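Local atomic coordinates of occlusion-derived virus envelope protein E66 (Autographa californica nucleopolyhedrovirus, PDB entry 3VSN), a protein that cleaves non-sulfated chondroitin as a lyase, is essential for oral infectivity, and may digest the chondroitin barrier of the insect midgut lining. Residues 610-614 and 639-645; 196-201 and 267-271; 301-305 and 375-379. All blocks are in the same frame, centred on the assembly; numbering follows the deposited sequence.

Contact 1 (610-614 and 639-645). With GOL (glycerol), chain B.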
loop_
_atom_site.group_PDB
_atom_site.type_symbol
_atom_site.label_atom_id
_atom_site.label_comp_id
_atom_site.label_asym_id
_atom_site.label_seq_id
_atom_site.Cartn_x
_atom_site.Cartn_y
_atom_site.Cartn_z
ATOM N N THR A 610 19.704 18.988 7.679
ATOM C CA THR A 610 19.204 18.984 9.056
ATOM C C THR A 610 19.315 20.376 9.681
ATOM O O THR A 610 18.943 20.580 10.837
ATOM C CB THR A 610 19.931 17.941 9.926
ATOM O OG1 THR A 610 21.338 18.202 9.899
ATOM C CG2 THR A 610 19.666 16.529 9.397
ATOM N N THR A 611 19.831 21.326 8.901
ATOM C CA THR A 611 19.824 22.738 9.279
ATOM C C THR A 611 19.110 23.564 8.208
ATOM O O THR A 611 19.128 23.201 7.029
ATOM C CB THR A 611 21.247 23.293 9.504
ATOM O OG1 THR A 611 22.014 23.150 8.303
ATOM C CG2 THR A 611 21.949 22.565 10.653
ATOM N N ILE A 612 18.461 24.647 8.633
ATOM C CA ILE A 612 17.779 25.586 7.732
ATOM C C ILE A 612 18.236 27.014 8.053
ATOM O O ILE A 612 18.164 27.436 9.209
ATOM C CB ILE A 612 16.232 25.465 7.824
ATOM C CG1 ILE A 612 15.540 26.377 6.798
ATOM C CG2 ILE A 612 15.725 25.752 9.238
ATOM C CD1 ILE A 612 14.044 26.143 6.676
ATOM N N PRO A 613 18.726 27.756 7.040
ATOM C CA PRO A 613 19.180 29.127 7.289
ATOM C C PRO A 613 18.029 30.092 7.567
ATOM O O PRO A 613 16.927 29.911 7.030
ATOM C CB PRO A 613 19.879 29.513 5.975
ATOM C CG PRO A 613 20.153 28.223 5.273
ATOM C CD PRO A 613 19.003 27.339 5.655
ATOM N N PHE A 614 18.293 31.107 8.395
ATOM C CA PHE A 614 17.321 32.173 8.649
ATOM C C PHE A 614 16.839 32.778 7.333
ATOM O O PHE A 614 15.655 33.093 7.188
ATOM C CB PHE A 614 17.915 33.305 9.506
ATOM C CG PHE A 614 18.203 32.928 10.937
ATOM C CD1 PHE A 614 17.207 32.415 11.764
ATOM C CD2 PHE A 614 19.469 33.140 11.474
ATOM C CE1 PHE A 614 17.485 32.085 13.087
ATOM C CE2 PHE A 614 19.751 32.812 12.796
ATOM C CZ PHE A 614 18.757 32.283 13.602
ATOM N N TYR A 639 21.033 27.350 15.688
ATOM C CA TYR A 639 22.316 26.703 15.461
ATOM C C TYR A 639 22.957 27.379 14.259
ATOM O O TYR A 639 22.387 27.366 13.171
ATOM C CB TYR A 639 22.085 25.220 15.170
ATOM C CG TYR A 639 23.337 24.414 14.914
ATOM C CD1 TYR A 639 23.816 24.223 13.614
ATOM C CD2 TYR A 639 24.034 23.827 15.972
ATOM C CE1 TYR A 639 24.962 23.478 13.377
ATOM C CE2 TYR A 639 25.181 23.081 15.745
ATOM C CZ TYR A 639 25.637 22.912 14.449
ATOM O OH TYR A 639 26.774 22.173 14.227
ATOM N N GLY A 640 24.129 27.975 14.452
ATOM C CA GLY A 640 24.748 28.778 13.397
ATOM C C GLY A 640 23.797 29.868 12.928
ATOM O O GLY A 640 23.095 30.481 13.734
ATOM N N ASN A 641 23.743 30.085 11.617
ATOM C CA ASN A 641 22.891 31.131 11.053
ATOM C C ASN A 641 21.499 30.615 10.679
ATOM O O ASN A 641 20.973 30.931 9.611
ATOM C CB ASN A 641 23.574 31.777 9.840
ATOM C CG ASN A 641 23.094 33.194 9.580
ATOM O OD1 ASN A 641 22.658 33.894 10.494
ATOM N ND2 ASN A 641 23.192 33.628 8.328
ATOM N N GLY A 642 20.908 29.822 11.568
ATOM C CA GLY A 642 19.591 29.246 11.325
ATOM C C GLY A 642 19.175 28.304 12.436
ATOM O O GLY A 642 19.492 28.540 13.603
ATOM N N PHE A 643 18.468 27.239 12.067
ATOM C CA PHE A 643 17.981 26.251 13.026
ATOM C C PHE A 643 18.444 24.851 12.657
ATOM O O PHE A 643 18.654 24.548 11.488
ATOM C CB PHE A 643 16.453 26.253 13.085
ATOM C CG PHE A 643 15.861 27.556 13.519
ATOM C CD1 PHE A 643 15.631 27.817 14.867
ATOM C CD2 PHE A 643 15.504 28.517 12.575
ATOM C CE1 PHE A 643 15.074 29.023 15.267
ATOM C CE2 PHE A 643 14.947 29.720 12.971
ATOM C CZ PHE A 643 14.730 29.974 14.319
ATOM N N LYS A 644 18.574 24.002 13.667
ATOM C CA LYS A 644 18.948 22.611 13.482
ATOM C C LYS A 644 17.857 21.753 14.110
ATOM O O LYS A 644 17.345 22.089 15.171
ATOM C CB LYS A 644 20.294 22.351 14.152
ATOM C CG LYS A 644 20.815 20.928 14.072
ATOM C CD LYS A 644 22.211 20.864 14.674
ATOM C CE LYS A 644 22.694 19.437 14.861
ATOM N NZ LYS A 644 22.990 18.805 13.546
ATOM N N LEU A 645 17.509 20.648 13.455
ATOM C CA LEU A 645 16.484 19.737 13.968
ATOM C C LEU A 645 16.857 19.172 15.339
ATOM O O LEU A 645 18.007 18.789 15.561
ATOM C CB LEU A 645 16.257 18.583 12.987
ATOM C CG LEU A 645 15.651 18.922 11.619
ATOM C CD1 LEU A 645 15.730 17.712 10.701
ATOM C CD2 LEU A 645 14.213 19.415 11.744
HETATM C C1 GOL B . 21.908 15.489 13.586
HETATM O O1 GOL B . 22.106 16.088 12.258
HETATM C C2 GOL B . 20.411 15.611 13.950
HETATM O O2 GOL B . 19.934 16.953 13.694
HETATM C C3 GOL B . 20.210 15.253 15.424
HETATM O O3 GOL B . 19.510 14.002 15.528
#
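T611, I612 and P613 run antiparallel to G642, F643 and K644, the two short strands 4.6 Å apart at 165°, with I612 and F643 as the hydrogen-bonded pair. Strand 611-613 is an edge of a small three-stranded antiparallel sheet and 642-645 its middle strand; strand 636-639, on the far side, turns into 642-645 through G640 and N641, a beta hairpin. I612 N gives to F643 O and F643 N gives back to I612 O, both at 2.9 Å. L645 N closes the ladder at one end on T610 O. At the other, F614 N reaches N641 O at 2.9 Å, lying in the carbonyl plane on a lone pair. P613 has no N-H to offer a partner strand, which suits it to the last strand position and to the N-cap of helix 614-623.

G642 pairs with P613 closely enough that a side chain would collide with I612 O, so glycine fits. Its bare CA sits over the centre of the F614 ring, 3.7 Å from the centroid, a CH-pi contact. With CG lying beside its own backbone N (chi1 -69°), F614 swings back over the strand and also turns an edge to the face of F643, the planes at 81°. I612 CG2 meets F643 CB on this same buried side, which strand 654-658 and helix 614-623 help to cover through F654 and I617.

The face bearing T611 and K644 is more polar. T611 CG2 rests 3.9 Å from K644 CB, and the aliphatic K644 chain passes over the Y639 ring, CD above its centre. Extended until its last bend, that chain delivers its amine to a glycerol, probably from the crystallisation liquor: K644 NZ makes a weak bond of 3.1 Å to GOL O1.

Contact 2 (196-201 and 267-271)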
loop_
_atom_site.group_PDB
_atom_site.type_symbol
_atom_site.label_atom_id
_atom_site.label_comp_id
_atom_site.label_asym_id
_atom_site.label_seq_id
_atom_site.Cartn_x
_atom_site.Cartn_y
_atom_site.Cartn_z
ATOM N N GLY A 196 3.550 -20.735 13.335
ATOM C CA GLY A 196 3.644 -20.572 14.784
ATOM C C GLY A 196 2.313 -20.494 15.508
ATOM O O GLY A 196 2.220 -20.878 16.673
ATOM N N VAL A 197 1.284 -19.995 14.821
ATOM C CA VAL A 197 -0.035 -19.813 15.433
ATOM C C VAL A 197 -0.731 -21.151 15.759
ATOM O O VAL A 197 -1.078 -21.385 16.922
ATOM C CB VAL A 197 -0.946 -18.875 14.597
ATOM C CG1 VAL A 197 -2.330 -18.769 15.221
ATOM C CG2 VAL A 197 -0.319 -17.492 14.463
ATOM N N PRO A 198 -0.940 -22.029 14.749
ATOM C CA PRO A 198 -1.508 -23.339 15.090
ATOM C C PRO A 198 -0.551 -24.224 15.889
ATOM O O PRO A 198 -1.012 -25.044 16.688
ATOM C CB PRO A 198 -1.817 -23.967 13.725
ATOM C CG PRO A 198 -0.956 -23.233 12.753
ATOM C CD PRO A 198 -0.872 -21.836 13.288
ATOM N N TYR A 199 0.758 -24.067 15.689
ATOM C CA TYR A 199 1.714 -24.824 16.501
ATOM C C TYR A 199 1.567 -24.501 17.988
ATOM O O TYR A 199 1.473 -25.417 18.813
ATOM C CB TYR A 199 3.173 -24.632 16.065
ATOM C CG TYR A 199 4.132 -25.310 17.028
ATOM C CD1 TYR A 199 4.342 -26.689 16.975
ATOM C CD2 TYR A 199 4.789 -24.581 18.022
ATOM C CE1 TYR A 199 5.195 -27.319 17.869
ATOM C CE2 TYR A 199 5.648 -25.201 18.917
ATOM C CZ TYR A 199 5.848 -26.569 18.832
ATOM O OH TYR A 199 6.695 -27.191 19.715
ATOM N N THR A 200 1.560 -23.212 18.325
ATOM C CA THR A 200 1.391 -22.783 19.715
ATOM C C THR A 200 0.106 -23.356 20.316
ATOM O O THR A 200 0.117 -23.864 21.443
ATOM C CB THR A 200 1.406 -21.247 19.847
ATOM O OG1 THR A 200 2.680 -20.750 19.433
ATOM C CG2 THR A 200 1.160 -20.816 21.289
ATOM N N TYR A 201 -0.988 -23.281 19.560
ATOM C CA TYR A 201 -2.253 -23.860 19.996
ATOM C C TYR A 201 -2.151 -25.374 20.229
ATOM O O TYR A 201 -2.679 -25.882 21.221
ATOM C CB TYR A 201 -3.391 -23.528 19.022
ATOM C CG TYR A 201 -4.722 -24.126 19.439
ATOM C CD1 TYR A 201 -5.320 -23.774 20.652
ATOM C CD2 TYR A 201 -5.373 -25.054 18.629
ATOM C CE1 TYR A 201 -6.532 -24.329 21.039
ATOM C CE2 TYR A 201 -6.583 -25.611 19.006
ATOM C CZ TYR A 201 -7.154 -25.252 20.209
ATOM O OH TYR A 201 -8.358 -25.808 20.567
ATOM N N TYR A 267 -1.360 -11.752 21.708
ATOM C CA TYR A 267 -2.144 -12.452 22.724
ATOM C C TYR A 267 -1.294 -13.495 23.453
ATOM O O TYR A 267 -1.275 -13.529 24.686
ATOM C CB TYR A 267 -3.398 -13.117 22.135
ATOM C CG TYR A 267 -4.234 -13.793 23.204
ATOM C CD1 TYR A 267 -3.904 -15.066 23.676
ATOM C CD2 TYR A 267 -5.329 -13.147 23.773
ATOM C CE1 TYR A 267 -4.643 -15.676 24.675
ATOM C CE2 TYR A 267 -6.078 -13.756 24.771
ATOM C CZ TYR A 267 -5.730 -15.019 25.214
ATOM O OH TYR A 267 -6.465 -15.632 26.199
ATOM N N TYR A 268 -0.608 -14.337 22.681
ATOM C CA TYR A 268 0.227 -15.417 23.210
ATOM C C TYR A 268 1.363 -14.932 24.112
ATOM O O TYR A 268 1.546 -15.444 25.222
ATOM C CB TYR A 268 0.878 -16.203 22.069
ATOM C CG TYR A 268 0.012 -17.152 21.264
ATOM C CD1 TYR A 268 -1.044 -17.862 21.842
ATOM C CD2 TYR A 268 0.302 -17.387 19.921
ATOM C CE1 TYR A 268 -1.807 -18.749 21.089
ATOM C CE2 TYR A 268 -0.453 -18.266 19.163
ATOM C CZ TYR A 268 -1.504 -18.944 19.749
ATOM O OH TYR A 268 -2.236 -19.821 18.981
ATOM N N PHE A 269 2.135 -13.961 23.621
ATOM C CA PHE A 269 3.426 -13.635 24.229
ATOM C C PHE A 269 3.589 -12.189 24.718
ATOM O O PHE A 269 4.661 -11.812 25.192
ATOM C CB PHE A 269 4.576 -14.051 23.297
ATOM C CG PHE A 269 4.481 -15.478 22.815
ATOM C CD1 PHE A 269 4.464 -16.537 23.723
ATOM C CD2 PHE A 269 4.408 -15.765 21.456
ATOM C CE1 PHE A 269 4.368 -17.849 23.285
ATOM C CE2 PHE A 269 4.318 -17.077 21.010
ATOM C CZ PHE A 269 4.296 -18.120 21.928
ATOM N N GLY A 270 2.528 -11.393 24.612
ATOM C CA GLY A 270 2.493 -10.070 25.240
ATOM C C GLY A 270 2.715 -8.891 24.313
ATOM O O GLY A 270 3.102 -9.053 23.153
ATOM N N ASP A 271 2.493 -7.695 24.854
ATOM C CA ASP A 271 2.545 -6.444 24.098
ATOM C C ASP A 271 3.951 -5.984 23.704
ATOM O O ASP A 271 4.093 -4.952 23.047
ATOM C CB ASP A 271 1.856 -5.322 24.893
ATOM C CG ASP A 271 0.374 -5.573 25.108
ATOM O OD1 ASP A 271 -0.313 -6.006 24.159
ATOM O OD2 ASP A 271 -0.108 -5.326 26.234
#
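The Y268 ring carries T200 on one face: the methyl CG2 stands over its centre, 3.4 Å from the centroid and 5° off the normal, while T200 CB lies 3.6 Å from Y268 CE2. At the edge of the ring is V197 O. The neighbouring F269 ring has CB of Y268 over one face and T200 OG1 at its edge, so the threonine touches both rings, the first with its methyl and the second, more loosely, with its hydroxyl.

T200 suits this place because its two branches do different work. A chi1 of -63° sets OG1 beside the backbone N and leaves CG2 anti to it, facing the aromatic ring; OG1 turns back along its own helix to give a 2.8 Å bond to G196 O. That hydroxyl is thereby satisfied inside an apolar setting.

Y268 in turn needs its hydroxyl: Y268 OH donates to V197 O at 2.8 Å. This carbonyl also accepts the helical bond from Y201 N, the two donors coming from opposite faces of its plane. P198 follows, and having no N-H leaves a kink in the helix.

F34 and M149 add to the packing around Y268. Buried helix-to-helix packing of this kind, here between helices 189-205 and 262-269, belongs to the alpha/alpha toroid, whose helix 189-205 also carries the catalytic N191.

Contact 3 (301-305 and 375-379)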
loop_
_atom_site.group_PDB
_atom_site.type_symbol
_atom_site.label_atom_id
_atom_site.label_comp_id
_atom_site.label_asym_id
_atom_site.label_seq_id
_atom_site.Cartn_x
_atom_site.Cartn_y
_atom_site.Cartn_z
ATOM N N ASN A 301 2.183 -6.177 -10.550
ATOM C CA ASN A 301 1.148 -6.153 -11.597
ATOM C C ASN A 301 0.476 -4.784 -11.742
ATOM O O ASN A 301 -0.164 -4.496 -12.757
ATOM C CB ASN A 301 0.098 -7.245 -11.361
ATOM C CG ASN A 301 -0.645 -7.072 -10.050
ATOM O OD1 ASN A 301 -0.047 -6.773 -9.020
ATOM N ND2 ASN A 301 -1.958 -7.268 -10.084
ATOM N N GLY A 302 0.635 -3.941 -10.727
ATOM C CA GLY A 302 0.031 -2.613 -10.729
ATOM C C GLY A 302 -1.368 -2.694 -10.168
ATOM O O GLY A 302 -2.305 -3.093 -10.864
ATOM N N THR A 303 -1.504 -2.323 -8.899
ATOM C CA THR A 303 -2.777 -2.418 -8.196
ATOM C C THR A 303 -2.931 -1.283 -7.185
ATOM O O THR A 303 -1.949 -0.851 -6.573
ATOM C CB THR A 303 -2.940 -3.791 -7.496
ATOM O OG1 THR A 303 -4.175 -3.825 -6.775
ATOM C CG2 THR A 303 -1.780 -4.076 -6.530
ATOM N N LEU A 304 -4.162 -0.803 -7.027
ATOM C CA LEU A 304 -4.466 0.234 -6.041
ATOM C C LEU A 304 -5.358 -0.278 -4.907
ATOM O O LEU A 304 -5.921 0.515 -4.152
ATOM C CB LEU A 304 -5.103 1.466 -6.709
ATOM C CG LEU A 304 -6.280 1.332 -7.691
ATOM C CD1 LEU A 304 -7.493 0.613 -7.107
ATOM C CD2 LEU A 304 -6.684 2.707 -8.211
ATOM N N TYR A 305 -5.485 -1.596 -4.786
ATOM C CA TYR A 305 -6.455 -2.172 -3.860
ATOM C C TYR A 305 -5.951 -3.417 -3.148
ATOM O O TYR A 305 -5.290 -4.263 -3.748
ATOM C CB TYR A 305 -7.766 -2.476 -4.598
ATOM C CG TYR A 305 -8.853 -3.103 -3.745
ATOM C CD1 TYR A 305 -9.578 -2.340 -2.828
ATOM C CD2 TYR A 305 -9.165 -4.458 -3.869
ATOM C CE1 TYR A 305 -10.574 -2.908 -2.050
ATOM C CE2 TYR A 305 -10.161 -5.035 -3.096
ATOM C CZ TYR A 305 -10.862 -4.258 -2.193
ATOM O OH TYR A 305 -11.851 -4.828 -1.425
ATOM N N ILE A 375 -14.213 1.613 -6.761
ATOM C CA ILE A 375 -12.826 1.161 -6.772
ATOM C C ILE A 375 -12.575 0.434 -8.094
ATOM O O ILE A 375 -12.896 -0.745 -8.247
ATOM C CB ILE A 375 -12.462 0.280 -5.550
ATOM C CG1 ILE A 375 -12.718 1.051 -4.245
ATOM C CG2 ILE A 375 -11.004 -0.164 -5.632
ATOM C CD1 ILE A 375 -12.581 0.228 -2.979
ATOM N N ILE A 376 -12.028 1.170 -9.053
ATOM C CA ILE A 376 -11.688 0.616 -10.357
ATOM C C ILE A 376 -10.203 0.300 -10.332
ATOM O O ILE A 376 -9.382 1.213 -10.271
ATOM C CB ILE A 376 -11.988 1.615 -11.497
ATOM C CG1 ILE A 376 -13.445 2.091 -11.421
ATOM C CG2 ILE A 376 -11.657 1.001 -12.858
ATOM C CD1 ILE A 376 -13.759 3.288 -12.298
ATOM N N ASN A 377 -9.859 -0.987 -10.352
ATOM C CA ASN A 377 -8.453 -1.384 -10.339
ATOM C C ASN A 377 -7.909 -1.471 -11.760
ATOM O O ASN A 377 -8.678 -1.555 -12.717
ATOM C CB ASN A 377 -8.251 -2.709 -9.593
ATOM C CG ASN A 377 -6.912 -2.780 -8.871
ATOM O OD1 ASN A 377 -6.051 -1.911 -9.030
ATOM N ND2 ASN A 377 -6.733 -3.825 -8.068
ATOM N N TYR A 378 -6.586 -1.439 -11.889
ATOM C CA TYR A 378 -5.937 -1.472 -13.199
ATOM C C TYR A 378 -5.965 -2.868 -13.817
ATOM O O TYR A 378 -6.072 -3.872 -13.111
ATOM C CB TYR A 378 -4.487 -0.980 -13.095
ATOM C CG TYR A 378 -4.355 0.363 -12.413
ATOM C CD1 TYR A 378 -4.612 1.549 -13.108
ATOM C CD2 TYR A 378 -3.984 0.451 -11.071
ATOM C CE1 TYR A 378 -4.499 2.782 -12.485
ATOM C CE2 TYR A 378 -3.869 1.681 -10.438
ATOM C CZ TYR A 378 -4.132 2.840 -11.150
ATOM O OH TYR A 378 -4.021 4.056 -10.528
ATOM N N ASN A 379 -5.890 -2.912 -15.144
ATOM C CA ASN A 379 -5.602 -4.144 -15.867
ATOM C C ASN A 379 -4.479 -3.885 -16.880
ATOM O O ASN A 379 -3.964 -2.766 -16.957
ATOM C CB ASN A 379 -6.872 -4.729 -16.517
ATOM C CG ASN A 379 -7.523 -3.779 -17.509
ATOM O OD1 ASN A 379 -6.905 -3.361 -18.484
ATOM N ND2 ASN A 379 -8.787 -3.453 -17.273
HETATM O O HOH W 1 -4.769 -4.527 -10.771
#
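N377 spans the gap between two irregular loops and holds segment 301-305 with both ends of its amide, one on a side-chain hydroxyl and one on a backbone N-H. N377 ND2 donates to T303 OG1 at 2.9 Å, the oxygen lying in the amide plane and the bond nearly straight. N377 OD1 accepts from L304 N at 3.0 Å, with the donor tilted 28° from the carbonyl plane. Y378 N of its own loop approaches the same oxygen from the opposite face, so OD1 has two donors and the flip of the amide is settled. Asparagine suits the place because a single short side chain supplies a donor and an acceptor side by side.

T303 OG1 is presented by its torsion: anti to the backbone N (chi1 178°), it lies beside the carbonyl carbon, where it also accepts from Y305 N in an ST turn. The hydroxyl thus braces its own loop while receiving the amide.

L304 takes a less common form, with CG between the backbone N and the carbonyl carbon (chi1 49°). This folds the branch down against the other loop, where L304 CG meets Y378 CE2 at 3.7 Å and CD1 reaches I375 CG2 at 3.9 Å. Y378 and L304 cross at about a right angle, and W369 touches both. The Y378 hydroxyl goes on to E386, so the ring is held at its far end. Farther along, I375 lays CG2 and CD1 beside the Y305 ring, 3.8 Å from CG2 to Y305 CD1.

At the opposite end one water donates to both G302 O and Y378 O. G302, with positive phi, follows closely on R300, the transition-state stabilizer; the contact is therefore a side-chain-mediated loop-to-loop junction adjoining the chondroitin lyase active site.

How the contacts relate
The three contacts follow one another along the chain without nesting or crossing. Contact 2 comes first, closing a loop of 65 residues that returns helix 262-269 to helix 189-205 within the helical toroid; the catalytic H246 and Y254 lie in that loop. Contact 3 opens some thirty residues later and closes 69 residues, including E350, joining the loop before strand 318-322 to the one after strand 367-370. Contact 1 closes last and most locally, over 24 residues near the C terminus, in the beta part of the molecule. None touches another: contacts 2 and 3 are about 34 Å apart between centres, contacts 1 and 2 about 48 Å.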